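Long-range contacts in protein kinase A regulatory subunit, putative (Trypanosoma cruzi, PDB 6FTF), which probably restrains the catalytic subunit of a cAMP-independent protein kinase A until nucleoside ligands occupy its two cyclic nucleotide-binding domains: residues Asp70-Ala75 and Val124-Asp129; Gly89-Ile94 and Asp129-Trp134; Val210-Arg215 and Cys225-Gly230. One frame throughout, in Å; residues are numbered along the deposited sequence.

Interaction 1. Residues Asp70-Ala75 and Val124-Asp129; sequences DCIMEA and VKVCTD. With 7CI (7-cyano-7-deazainosine), chain F.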
loop_
_atom_site.group_PDB
_atom_site.type_symbol
_atom_site.label_atom_id
_atom_site.label_comp_id
_atom_site.label_asym_id
_atom_site.label_seq_id
_atom_site.Cartn_x
_atom_site.Cartn_y
_atom_site.Cartn_z
ATOM N N ASP A 70 16.698 -19.197 -11.481
ATOM C CA ASP A 70 17.217 -19.310 -10.126
ATOM C C ASP A 70 16.066 -19.250 -9.132
ATOM O O ASP A 70 15.098 -18.507 -9.316
ATOM C CB ASP A 70 18.128 -18.129 -9.792
ATOM C CG ASP A 70 19.479 -18.192 -10.457
ATOM O OD1 ASP A 70 19.856 -19.242 -11.028
ATOM O OD2 ASP A 70 20.186 -17.154 -10.376
ATOM N N CYS A 71 16.192 -20.009 -8.053
ATOM C CA CYS A 71 15.258 -19.913 -6.935
ATOM C C CYS A 71 15.852 -19.012 -5.861
ATOM O O CYS A 71 16.949 -19.278 -5.360
ATOM C CB CYS A 71 14.957 -21.288 -6.347
ATOM S SG CYS A 71 14.016 -22.327 -7.449
ATOM N N ILE A 72 15.161 -17.917 -5.552
ATOM C CA ILE A 72 15.574 -17.072 -4.436
ATOM C C ILE A 72 15.433 -17.837 -3.126
ATOM O O ILE A 72 16.266 -17.712 -2.220
ATOM C CB ILE A 72 14.769 -15.757 -4.437
ATOM C CG1 ILE A 72 15.037 -14.972 -5.724
ATOM C CG2 ILE A 72 15.105 -14.913 -3.215
ATOM C CD1 ILE A 72 14.180 -13.752 -5.918
ATOM N N MET A 73 14.364 -18.618 -2.999
ATOM C CA MET A 73 14.116 -19.477 -1.852
ATOM C C MET A 73 13.238 -20.616 -2.343
ATOM O O MET A 73 12.559 -20.499 -3.368
ATOM C CB MET A 73 13.469 -18.706 -0.696
ATOM C CG MET A 73 12.165 -18.025 -1.039
ATOM S SD MET A 73 11.586 -16.888 0.256
ATOM C CE MET A 73 12.747 -15.549 0.035
ATOM N N GLU A 74 13.275 -21.725 -1.611
ATOM C CA GLU A 74 12.569 -22.938 -2.000
ATOM C C GLU A 74 11.722 -23.446 -0.847
ATOM O O GLU A 74 12.153 -23.423 0.309
ATOM C CB GLU A 74 13.556 -24.024 -2.435
ATOM C CG GLU A 74 14.361 -23.643 -3.669
ATOM C CD GLU A 74 15.417 -24.677 -4.025
ATOM O OE1 GLU A 74 15.076 -25.879 -4.076
ATOM O OE2 GLU A 74 16.585 -24.282 -4.242
ATOM N N ALA A 75 10.531 -23.923 -1.185
ATOM C CA ALA A 75 9.606 -24.426 -0.177
ATOM C C ALA A 75 10.316 -25.408 0.743
ATOM O O ALA A 75 11.021 -26.315 0.280
ATOM C CB ALA A 75 8.424 -25.108 -0.864
ATOM N N VAL A 124 10.223 -19.429 -4.782
ATOM C CA VAL A 124 10.292 -18.151 -5.483
ATOM C C VAL A 124 11.311 -18.306 -6.597
ATOM O O VAL A 124 12.504 -18.465 -6.321
ATOM C CB VAL A 124 10.695 -17.023 -4.530
ATOM C CG1 VAL A 124 10.779 -15.730 -5.297
ATOM C CG2 VAL A 124 9.717 -16.930 -3.356
ATOM N N LYS A 125 10.856 -18.255 -7.845
ATOM C CA LYS A 125 11.692 -18.622 -8.990
ATOM C C LYS A 125 11.705 -17.485 -10.002
ATOM O O LYS A 125 10.649 -17.066 -10.481
ATOM C CB LYS A 125 11.182 -19.917 -9.628
ATOM C CG LYS A 125 12.132 -20.548 -10.630
ATOM C CD LYS A 125 11.616 -21.910 -11.018
ATOM C CE LYS A 125 12.550 -22.611 -11.991
ATOM N NZ LYS A 125 12.212 -24.055 -12.120
ATOM N N VAL A 126 12.904 -16.990 -10.335
ATOM C CA VAL A 126 13.031 -15.821 -11.200
ATOM C C VAL A 126 12.541 -16.152 -12.605
ATOM O O VAL A 126 12.884 -17.200 -13.170
ATOM C CB VAL A 126 14.497 -15.361 -11.208
ATOM C CG1 VAL A 126 14.699 -14.225 -12.190
ATOM C CG2 VAL A 126 14.928 -14.965 -9.817
ATOM N N CYS A 127 11.761 -15.249 -13.194
ATOM C CA CYS A 127 11.204 -15.511 -14.513
ATOM C C CYS A 127 11.517 -14.430 -15.530
ATOM O O CYS A 127 11.043 -14.519 -16.672
ATOM C CB CYS A 127 9.690 -15.771 -14.446
ATOM S SG CYS A 127 8.709 -14.438 -13.765
ATOM N N THR A 128 12.331 -13.448 -15.176
ATOM C CA THR A 128 12.949 -12.542 -16.130
ATOM C C THR A 128 14.395 -12.971 -16.338
ATOM O O THR A 128 14.899 -13.868 -15.666
ATOM C CB THR A 128 12.870 -11.108 -15.607
ATOM O OG1 THR A 128 13.265 -11.072 -14.227
ATOM C CG2 THR A 128 11.449 -10.587 -15.719
ATOM N N ASP A 129 15.071 -12.321 -17.292
ATOM C CA ASP A 129 16.461 -12.682 -17.562
ATOM C C ASP A 129 17.337 -12.494 -16.329
ATOM O O ASP A 129 18.193 -13.333 -16.029
ATOM C CB ASP A 129 17.036 -11.851 -18.706
ATOM C CG ASP A 129 16.464 -12.213 -20.062
ATOM O OD1 ASP A 129 16.047 -13.370 -20.254
ATOM O OD2 ASP A 129 16.465 -11.324 -20.946
HETATM C C1 7CI F . 5.485 -15.199 -1.268
HETATM N N1 7CI F . 4.157 -15.883 -1.171
HETATM O O1 7CI F . 6.490 -16.191 -1.413
HETATM C C2 7CI F . 3.041 -15.432 -1.747
HETATM N N2 7CI F . 2.819 -14.308 -2.473
HETATM O O2 7CI F . 6.554 -13.334 -0.377
HETATM C C3 7CI F . 1.572 -14.078 -2.920
HETATM N N3 7CI F . 0.535 -14.982 -2.650
HETATM O O3 7CI F . 7.419 -14.737 1.654
HETATM C C4 7CI F . 0.744 -16.111 -1.921
HETATM N N4 7CI F . 1.464 -19.578 0.290
HETATM C C5 7CI F . 2.022 -16.387 -1.435
HETATM O O5 7CI F . -0.253 -16.863 -1.718
HETATM C C6 7CI F . 2.614 -17.455 -0.658
HETATM C C7 7CI F . 3.959 -17.074 -0.551
HETATM C C8 7CI F . 1.984 -18.616 -0.141
HETATM C C9 7CI F . 5.820 -14.446 -0.065
HETATM C C10 7CI F . 6.566 -15.398 0.712
HETATM C C11 7CI F . 7.404 -16.090 -0.343
HETATM C C12 7CI F . 7.919 -17.535 0.090
HETATM O O4 7CI F . 6.852 -18.287 0.628
#
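Asp70, Ile72 and Met73 are joined to Val124 and Val126 by three backbone hydrogen bonds. Val126 N donates to Asp70 O at 2.9 Å, almost straight at 171° at the hydrogen, and Val124 N reaches Met73 O equally straight. Between them the bond from Ile72 N to Val124 O is short, 2.8 Å, but bent to 134°, consistent with the chain turning a corner at Ile72. Val124 O also accepts a CA-H...O contact from Cys71 CA.

The two segments meet as antiparallel edge and inner strands of one sheet of the beta sandwich in a cyclic nucleotide-binding domain of the cupin clan; strand 91-95 lies beyond Val124-Val126.

Apolar contacts centre on Val124, with Ile72 and Val126 adding one more. The two methyls of Val124 divide the work: CG1, anti to the backbone N (chi1 179°), meets Ile72 CD1 at 4.0 Å, while CG2 presses on Met73 CG at 3.5 Å. Ile72 CG1 touches Val126 CG2 at 4.1 Å, the two side chains crossing at about a right angle.

At the nucleoside, Met73 SD comes 3.7 Å from C12 of 7-cyano-7-deazainosine. Val124 CG2 approaches the ribose oxygen O1 of the same ligand at 3.8 Å.

Interaction 2. Residues Gly89-Ile94 and Asp129-Trp134; sequences GHADII and DELIAW. With 7CI (7-cyano-7-deazainosine), chain F.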
loop_
_atom_site.group_PDB
_atom_site.type_symbol
_atom_site.label_atom_id
_atom_site.label_comp_id
_atom_site.label_asym_id
_atom_site.label_seq_id
_atom_site.Cartn_x
_atom_site.Cartn_y
_atom_site.Cartn_z
ATOM N N GLY A 89 13.137 -6.919 -12.177
ATOM C CA GLY A 89 12.938 -8.324 -12.455
ATOM C C GLY A 89 11.655 -8.835 -11.829
ATOM O O GLY A 89 11.016 -8.175 -11.005
ATOM N N HIS A 90 11.272 -10.037 -12.244
ATOM C CA HIS A 90 10.049 -10.673 -11.772
ATOM C C HIS A 90 10.353 -12.087 -11.309
ATOM O O HIS A 90 11.292 -12.737 -11.787
ATOM C CB HIS A 90 8.978 -10.796 -12.865
ATOM C CG HIS A 90 8.527 -9.500 -13.446
ATOM N ND1 HIS A 90 7.714 -9.446 -14.557
ATOM C CD2 HIS A 90 8.725 -8.221 -13.061
ATOM C CE1 HIS A 90 7.448 -8.184 -14.841
ATOM N NE2 HIS A 90 8.051 -7.419 -13.950
ATOM N N ALA A 91 9.509 -12.592 -10.408
ATOM C CA ALA A 91 9.639 -13.961 -9.949
ATOM C C ALA A 91 8.267 -14.586 -9.756
ATOM O O ALA A 91 7.318 -13.934 -9.297
ATOM C CB ALA A 91 10.408 -14.050 -8.635
ATOM N N ASP A 92 8.194 -15.875 -10.058
ATOM C CA ASP A 92 6.992 -16.655 -9.815
ATOM C C ASP A 92 6.996 -17.192 -8.392
ATOM O O ASP A 92 8.018 -17.663 -7.890
ATOM C CB ASP A 92 6.918 -17.852 -10.767
ATOM C CG ASP A 92 6.747 -17.452 -12.218
ATOM O OD1 ASP A 92 5.942 -16.543 -12.518
ATOM O OD2 ASP A 92 7.425 -18.056 -13.072
ATOM N N ILE A 93 5.818 -17.179 -7.775
ATOM C CA ILE A 93 5.552 -17.883 -6.524
ATOM C C ILE A 93 4.924 -19.214 -6.898
ATOM O O ILE A 93 3.864 -19.247 -7.535
ATOM C CB ILE A 93 4.611 -17.070 -5.619
ATOM C CG1 ILE A 93 5.157 -15.653 -5.393
ATOM C CG2 ILE A 93 4.377 -17.792 -4.300
ATOM C CD1 ILE A 93 6.566 -15.620 -4.811
ATOM N N ILE A 94 5.574 -20.306 -6.512
ATOM C CA ILE A 94 5.190 -21.654 -6.923
ATOM C C ILE A 94 4.835 -22.456 -5.682
ATOM O O ILE A 94 5.671 -22.640 -4.791
ATOM C CB ILE A 94 6.311 -22.334 -7.724
ATOM C CG1 ILE A 94 6.635 -21.482 -8.960
ATOM C CG2 ILE A 94 5.934 -23.775 -8.100
ATOM C CD1 ILE A 94 7.819 -21.918 -9.733
ATOM N N ASP A 129 15.071 -12.321 -17.292
ATOM C CA ASP A 129 16.461 -12.682 -17.562
ATOM C C ASP A 129 17.337 -12.494 -16.329
ATOM O O ASP A 129 18.193 -13.333 -16.029
ATOM C CB ASP A 129 17.036 -11.851 -18.706
ATOM C CG ASP A 129 16.464 -12.213 -20.062
ATOM O OD1 ASP A 129 16.047 -13.370 -20.254
ATOM O OD2 ASP A 129 16.465 -11.324 -20.946
ATOM N N GLU A 130 17.157 -11.378 -15.624
ATOM C CA GLU A 130 17.865 -11.093 -14.382
ATOM C C GLU A 130 16.875 -10.551 -13.364
ATOM O O GLU A 130 15.792 -10.087 -13.710
ATOM C CB GLU A 130 18.990 -10.054 -14.565
ATOM C CG GLU A 130 19.998 -10.381 -15.639
ATOM C CD GLU A 130 19.617 -9.848 -17.009
ATOM O OE1 GLU A 130 18.750 -8.950 -17.109
ATOM O OE2 GLU A 130 20.208 -10.332 -17.997
ATOM N N LEU A 131 17.283 -10.586 -12.102
ATOM C CA LEU A 131 16.559 -9.931 -11.027
ATOM C C LEU A 131 17.583 -9.362 -10.061
ATOM O O LEU A 131 18.575 -10.022 -9.721
ATOM C CB LEU A 131 15.596 -10.907 -10.348
ATOM C CG LEU A 131 14.733 -10.345 -9.227
ATOM C CD1 LEU A 131 13.402 -11.112 -9.146
ATOM C CD2 LEU A 131 15.442 -10.407 -7.870
ATOM N N ILE A 132 17.369 -8.115 -9.656
ATOM C CA ILE A 132 18.218 -7.427 -8.696
ATOM C C ILE A 132 17.370 -7.142 -7.472
ATOM O O ILE A 132 16.265 -6.604 -7.598
ATOM C CB ILE A 132 18.761 -6.106 -9.271
ATOM C CG1 ILE A 132 19.585 -6.354 -10.529
ATOM C CG2 ILE A 132 19.581 -5.348 -8.228
ATOM C CD1 ILE A 132 19.765 -5.137 -11.403
ATOM N N ALA A 133 17.886 -7.471 -6.294
ATOM C CA ALA A 133 17.159 -7.266 -5.053
ATOM C C ALA A 133 18.059 -6.650 -3.995
ATOM O O ALA A 133 19.285 -6.779 -4.030
ATOM C CB ALA A 133 16.612 -8.582 -4.517
ATOM N N TRP A 134 17.414 -6.012 -3.019
ATOM C CA TRP A 134 18.060 -5.543 -1.803
ATOM C C TRP A 134 17.571 -6.414 -0.650
ATOM O O TRP A 134 16.369 -6.686 -0.532
ATOM C CB TRP A 134 17.770 -4.058 -1.572
ATOM C CG TRP A 134 18.436 -3.217 -2.612
ATOM C CD1 TRP A 134 17.893 -2.798 -3.807
ATOM C CD2 TRP A 134 19.791 -2.752 -2.610
ATOM N NE1 TRP A 134 18.824 -2.084 -4.519
ATOM C CE2 TRP A 134 19.992 -2.041 -3.808
ATOM C CE3 TRP A 134 20.845 -2.843 -1.704
ATOM C CZ2 TRP A 134 21.205 -1.431 -4.115
ATOM C CZ3 TRP A 134 22.044 -2.239 -2.012
ATOM C CH2 TRP A 134 22.217 -1.546 -3.211
HETATM C C1 7CI F . 5.485 -15.199 -1.268
HETATM N N1 7CI F . 4.157 -15.883 -1.171
HETATM O O1 7CI F . 6.490 -16.191 -1.413
HETATM C C2 7CI F . 3.041 -15.432 -1.747
HETATM N N2 7CI F . 2.819 -14.308 -2.473
HETATM O O2 7CI F . 6.554 -13.334 -0.377
HETATM C C3 7CI F . 1.572 -14.078 -2.920
HETATM N N3 7CI F . 0.535 -14.982 -2.650
HETATM O O3 7CI F . 7.419 -14.737 1.654
HETATM C C4 7CI F . 0.744 -16.111 -1.921
HETATM N N4 7CI F . 1.464 -19.578 0.290
HETATM C C5 7CI F . 2.022 -16.387 -1.435
HETATM O O5 7CI F . -0.253 -16.863 -1.718
HETATM C C6 7CI F . 2.614 -17.455 -0.658
HETATM C C7 7CI F . 3.959 -17.074 -0.551
HETATM C C8 7CI F . 1.984 -18.616 -0.141
HETATM C C9 7CI F . 5.820 -14.446 -0.065
HETATM C C10 7CI F . 6.566 -15.398 0.712
HETATM C C11 7CI F . 7.404 -16.090 -0.343
HETATM C C12 7CI F . 7.919 -17.535 0.090
HETATM O O4 7CI F . 6.852 -18.287 0.628
#
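Leu131 lays its CD1 methyl against the backbone of Gly89 and His90, where strand 130-137 meets the lead-in to strand 91-95. These strands belong to the two different sheets of the beta sandwich in the first cyclic nucleotide-binding domain, so the contact spans the sheets at one end of the sandwich. Its small buried surface, 144 Å² summed over both sides, fits a local crossing.

The apolar part rests on one branch of one side chain. Leu131 CG stands anti to the backbone N (chi1 -178°), and chi2 then sets CD1 at 3.9 Å from Gly89 C and 3.8 Å from His90 O. The same methyl reaches Ala91 CB at 4.2 Å. Phe66 and Val126 also touch Leu131, placing this buried side chain among residues of both sheets.

The polar part is slight: Gly89 CA lies 3.6 Å from Glu130 O, a bent CA-H...O contact of 126° at the hydrogen. The glycine backbone passes close to Leu131, with the two CA atoms 4.2 Å apart, and Gly89 adopts a positive phi of 103°, a conformation readily open to glycine. Nearby, Thr128 OG1 hydrogen-bonds both His90 N and Glu130 O, connecting the two segments from the turn that leads into strand 130-137.

Further along strand 91-95 the contact gives way to the nucleoside pocket. Ile93 reaches 7-cyano-7-deazainosine with two branches: CG2 lies 3.7 Å from the base nitrogen N1, and CD1 approaches the ribose oxygen O1 at 3.4 Å.

Interaction 3. Residues Val210-Arg215 and Cys225-Gly230; sequences VEVIGR and CEFTQG. With 7CI (7-cyano-7-deazainosine), chain E; EDO (1,2-ethanediol), chain C.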
loop_
_atom_site.group_PDB
_atom_site.type_symbol
_atom_site.label_atom_id
_atom_site.label_comp_id
_atom_site.label_asym_id
_atom_site.label_seq_id
_atom_site.Cartn_x
_atom_site.Cartn_y
_atom_site.Cartn_z
ATOM N N VAL A 210 -21.049 9.978 4.379
ATOM C CA VAL A 210 -20.380 11.194 3.932
ATOM C C VAL A 210 -21.155 11.804 2.778
ATOM O O VAL A 210 -21.916 11.130 2.086
ATOM C CB VAL A 210 -18.907 10.950 3.495
ATOM C CG1 VAL A 210 -18.125 10.282 4.625
ATOM C CG2 VAL A 210 -18.843 10.112 2.208
ATOM N N GLU A 211 -20.916 13.093 2.546
ATOM C CA GLU A 211 -21.446 13.797 1.387
ATOM C C GLU A 211 -20.299 14.369 0.570
ATOM O O GLU A 211 -19.296 14.821 1.115
ATOM C CB GLU A 211 -22.419 14.921 1.782
ATOM C CG GLU A 211 -21.825 16.009 2.672
ATOM C CD GLU A 211 -22.855 17.027 3.171
ATOM O OE1 GLU A 211 -22.450 17.998 3.868
ATOM O OE2 GLU A 211 -24.062 16.866 2.883
ATOM N N VAL A 212 -20.461 14.320 -0.741
ATOM C CA VAL A 212 -19.489 14.834 -1.702
ATOM C C VAL A 212 -20.030 16.161 -2.211
ATOM O O VAL A 212 -21.177 16.219 -2.660
ATOM C CB VAL A 212 -19.311 13.840 -2.859
ATOM C CG1 VAL A 212 -18.336 14.365 -3.883
ATOM C CG2 VAL A 212 -18.833 12.493 -2.350
ATOM N N ILE A 213 -19.205 17.203 -2.179
ATOM C CA ILE A 213 -19.644 18.558 -2.479
ATOM C C ILE A 213 -18.736 19.136 -3.559
ATOM O O ILE A 213 -17.547 19.388 -3.319
ATOM C CB ILE A 213 -19.653 19.431 -1.217
ATOM C CG1 ILE A 213 -20.568 18.794 -0.160
ATOM C CG2 ILE A 213 -20.089 20.850 -1.531
ATOM C CD1 ILE A 213 -20.494 19.466 1.183
ATOM N N GLY A 214 -19.300 19.340 -4.751
ATOM C CA GLY A 214 -18.606 19.950 -5.866
ATOM C C GLY A 214 -18.856 21.446 -5.912
ATOM O O GLY A 214 -19.202 22.068 -4.906
ATOM N N ARG A 215 -18.713 22.025 -7.103
ATOM C CA ARG A 215 -18.906 23.454 -7.308
ATOM C C ARG A 215 -19.763 23.659 -8.542
ATOM O O ARG A 215 -19.523 23.031 -9.577
ATOM C CB ARG A 215 -17.553 24.158 -7.496
ATOM C CG ARG A 215 -16.605 24.018 -6.303
ATOM C CD ARG A 215 -17.110 24.746 -5.060
ATOM N NE ARG A 215 -16.160 24.669 -3.954
ATOM C CZ ARG A 215 -16.141 23.719 -3.020
ATOM N NH1 ARG A 215 -17.013 22.731 -3.026
ATOM N NH2 ARG A 215 -15.225 23.765 -2.066
ATOM N N CYS A 225 -23.481 13.804 -4.139
ATOM C CA CYS A 225 -24.016 12.508 -3.735
ATOM C C CYS A 225 -23.568 12.217 -2.310
ATOM O O CYS A 225 -22.867 13.019 -1.685
ATOM C CB CYS A 225 -23.557 11.389 -4.678
ATOM S SG CYS A 225 -21.795 10.957 -4.571
ATOM N N GLU A 226 -23.966 11.048 -1.809
ATOM C CA GLU A 226 -23.501 10.502 -0.541
ATOM C C GLU A 226 -22.849 9.146 -0.767
ATOM O O GLU A 226 -23.075 8.496 -1.790
ATOM C CB GLU A 226 -24.663 10.334 0.449
ATOM C CG GLU A 226 -25.208 11.695 0.889
ATOM C CD GLU A 226 -26.224 11.624 2.021
ATOM O OE1 GLU A 226 -26.543 12.705 2.589
ATOM O OE2 GLU A 226 -26.701 10.515 2.349
ATOM N N PHE A 227 -22.016 8.744 0.189
ATOM C CA PHE A 227 -21.443 7.406 0.266
ATOM C C PHE A 227 -21.544 6.946 1.713
ATOM O O PHE A 227 -21.701 7.753 2.635
ATOM C CB PHE A 227 -19.981 7.381 -0.192
ATOM C CG PHE A 227 -19.801 7.589 -1.657
ATOM C CD1 PHE A 227 -20.280 6.667 -2.571
ATOM C CD2 PHE A 227 -19.115 8.681 -2.134
ATOM C CE1 PHE A 227 -20.106 6.861 -3.935
ATOM C CE2 PHE A 227 -18.932 8.862 -3.491
ATOM C CZ PHE A 227 -19.424 7.952 -4.381
ATOM N N THR A 228 -21.418 5.638 1.922
ATOM C CA THR A 228 -21.597 5.085 3.258
ATOM C C THR A 228 -20.690 3.869 3.443
ATOM O O THR A 228 -19.771 3.633 2.660
ATOM C CB THR A 228 -23.088 4.825 3.510
ATOM O OG1 THR A 228 -23.308 4.515 4.888
ATOM C CG2 THR A 228 -23.586 3.712 2.649
ATOM N N GLN A 229 -20.946 3.116 4.507
ATOM C CA GLN A 229 -20.091 2.008 4.902
ATOM C C GLN A 229 -19.802 1.081 3.728
ATOM O O GLN A 229 -20.715 0.644 3.025
ATOM C CB GLN A 229 -20.811 1.258 6.029
ATOM C CG GLN A 229 -20.073 0.065 6.575
ATOM C CD GLN A 229 -20.772 -0.548 7.766
ATOM O OE1 GLN A 229 -21.398 0.154 8.573
ATOM N NE2 GLN A 229 -20.698 -1.864 7.868
ATOM N N GLY A 230 -18.524 0.778 3.533
ATOM C CA GLY A 230 -18.068 -0.069 2.458
ATOM C C GLY A 230 -17.634 0.674 1.217
ATOM O O GLY A 230 -16.927 0.103 0.386
HETATM C C1 7CI E . -15.105 11.996 -4.621
HETATM N N1 7CI E . -15.785 12.601 -5.829
HETATM O O1 7CI E . -14.453 13.010 -3.890
HETATM C C2 7CI E . -16.907 12.140 -6.354
HETATM N N2 7CI E . -17.690 11.114 -5.944
HETATM O O2 7CI E . -13.931 10.016 -4.070
HETATM C C3 7CI E . -18.845 10.897 -6.605
HETATM N N3 7CI E . -19.180 11.651 -7.741
HETATM O O3 7CI E . -11.653 11.051 -4.978
HETATM C C4 7CI E . -18.381 12.666 -8.193
HETATM N N4 7CI E . -15.806 15.798 -9.334
HETATM C C5 7CI E . -17.204 12.972 -7.478
HETATM O O5 7CI E . -18.743 13.258 -9.250
HETATM C C6 7CI E . -16.142 13.966 -7.583
HETATM C C7 7CI E . -15.308 13.670 -6.514
HETATM C C8 7CI E . -15.967 14.965 -8.539
HETATM C C9 7CI E . -14.048 11.021 -5.007
HETATM C C10 7CI E . -12.871 11.847 -5.086
HETATM C C11 7CI E . -13.056 12.749 -3.846
HETATM C C12 7CI E . -12.264 14.117 -3.915
HETATM O O4 7CI E . -12.448 14.713 -5.151
HETATM C C1 EDO C . -18.380 -4.126 5.586
HETATM O O1 EDO C . -18.711 -3.569 6.860
HETATM C C2 EDO C . -18.610 -3.092 4.492
HETATM O O2 EDO C . -19.974 -2.668 4.546
#
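Val210, Val212, Cys225 and Phe227 form the packed face of a beta hairpin, strands 209-215 and 221-228, in the second cyclic nucleotide-binding domain. The axes of the segments 210-215 and 225-228 approach to 4.7 Å with their directions 148° apart, an antiparallel pair with appreciable twist. Val210 and Phe227 form a hydrogen-bonded pair: Val210 N donates to Phe227 O at 2.9 Å, and Phe227 N returns a bond to Val210 O. Val212 N adds a nearly straight bond, 176° at the hydrogen, to Cys225 O.

On this face Val210 CG2 meets Phe227 CB at 3.8 Å. The methyls of Val212 serve different partners: CG2, anti to the carbonyl carbon, lies obliquely to the Phe227 ring, 3.8 Å from CE2, whereas CG1 turns to the base of 7-cyano-7-deazainosine. Cys225 SG approaches the same base, and Lys283 touches both Cys225 and Phe227 from outside the hairpin.

The other face is looser and more polar. Glu211 and Glu226 form the non-hydrogen-bonded pair there, and their side chains come only as near as 4.4 Å, from Glu211 CB to Glu226 CG. Their carboxylates, with Glu211 OE2 4.9 Å from Glu226 OE1, both form salt bridges to Lys223, which probably offsets their mutual repulsion. Past the paired residues, exposed Gln229 binds a 1,2-ethanediol, probably from the crystallisation liquor, through NE2.

At the pocket end, the Phe227 ring presents its edge to the base, CE2 lying 3.6 Å from the ligand nitrogen N2, which sits in the ring plane.

From the N terminus, Asp70-Ala75 comes first and waits 48 residues for Val124-Asp129, so interaction 1 closes a loop containing Gly89-Ile94. Interaction 2 then closes when that segment meets Asp129-Trp134; interactions 1 and 2 therefore cross along the chain and share Asp129. Their centres are 6 Å apart, and strands 123-126 and 91-95 are sheet neighbours, so the edge strand, the inner strands and the opposing sheet are tied together beside one nucleoside. Interaction 3 follows in series, closing a hairpin in the second domain, with nine residues between its segments. Its centre lies 46 Å from interaction 1 and 42 Å from interaction 2, beside a separate nucleoside.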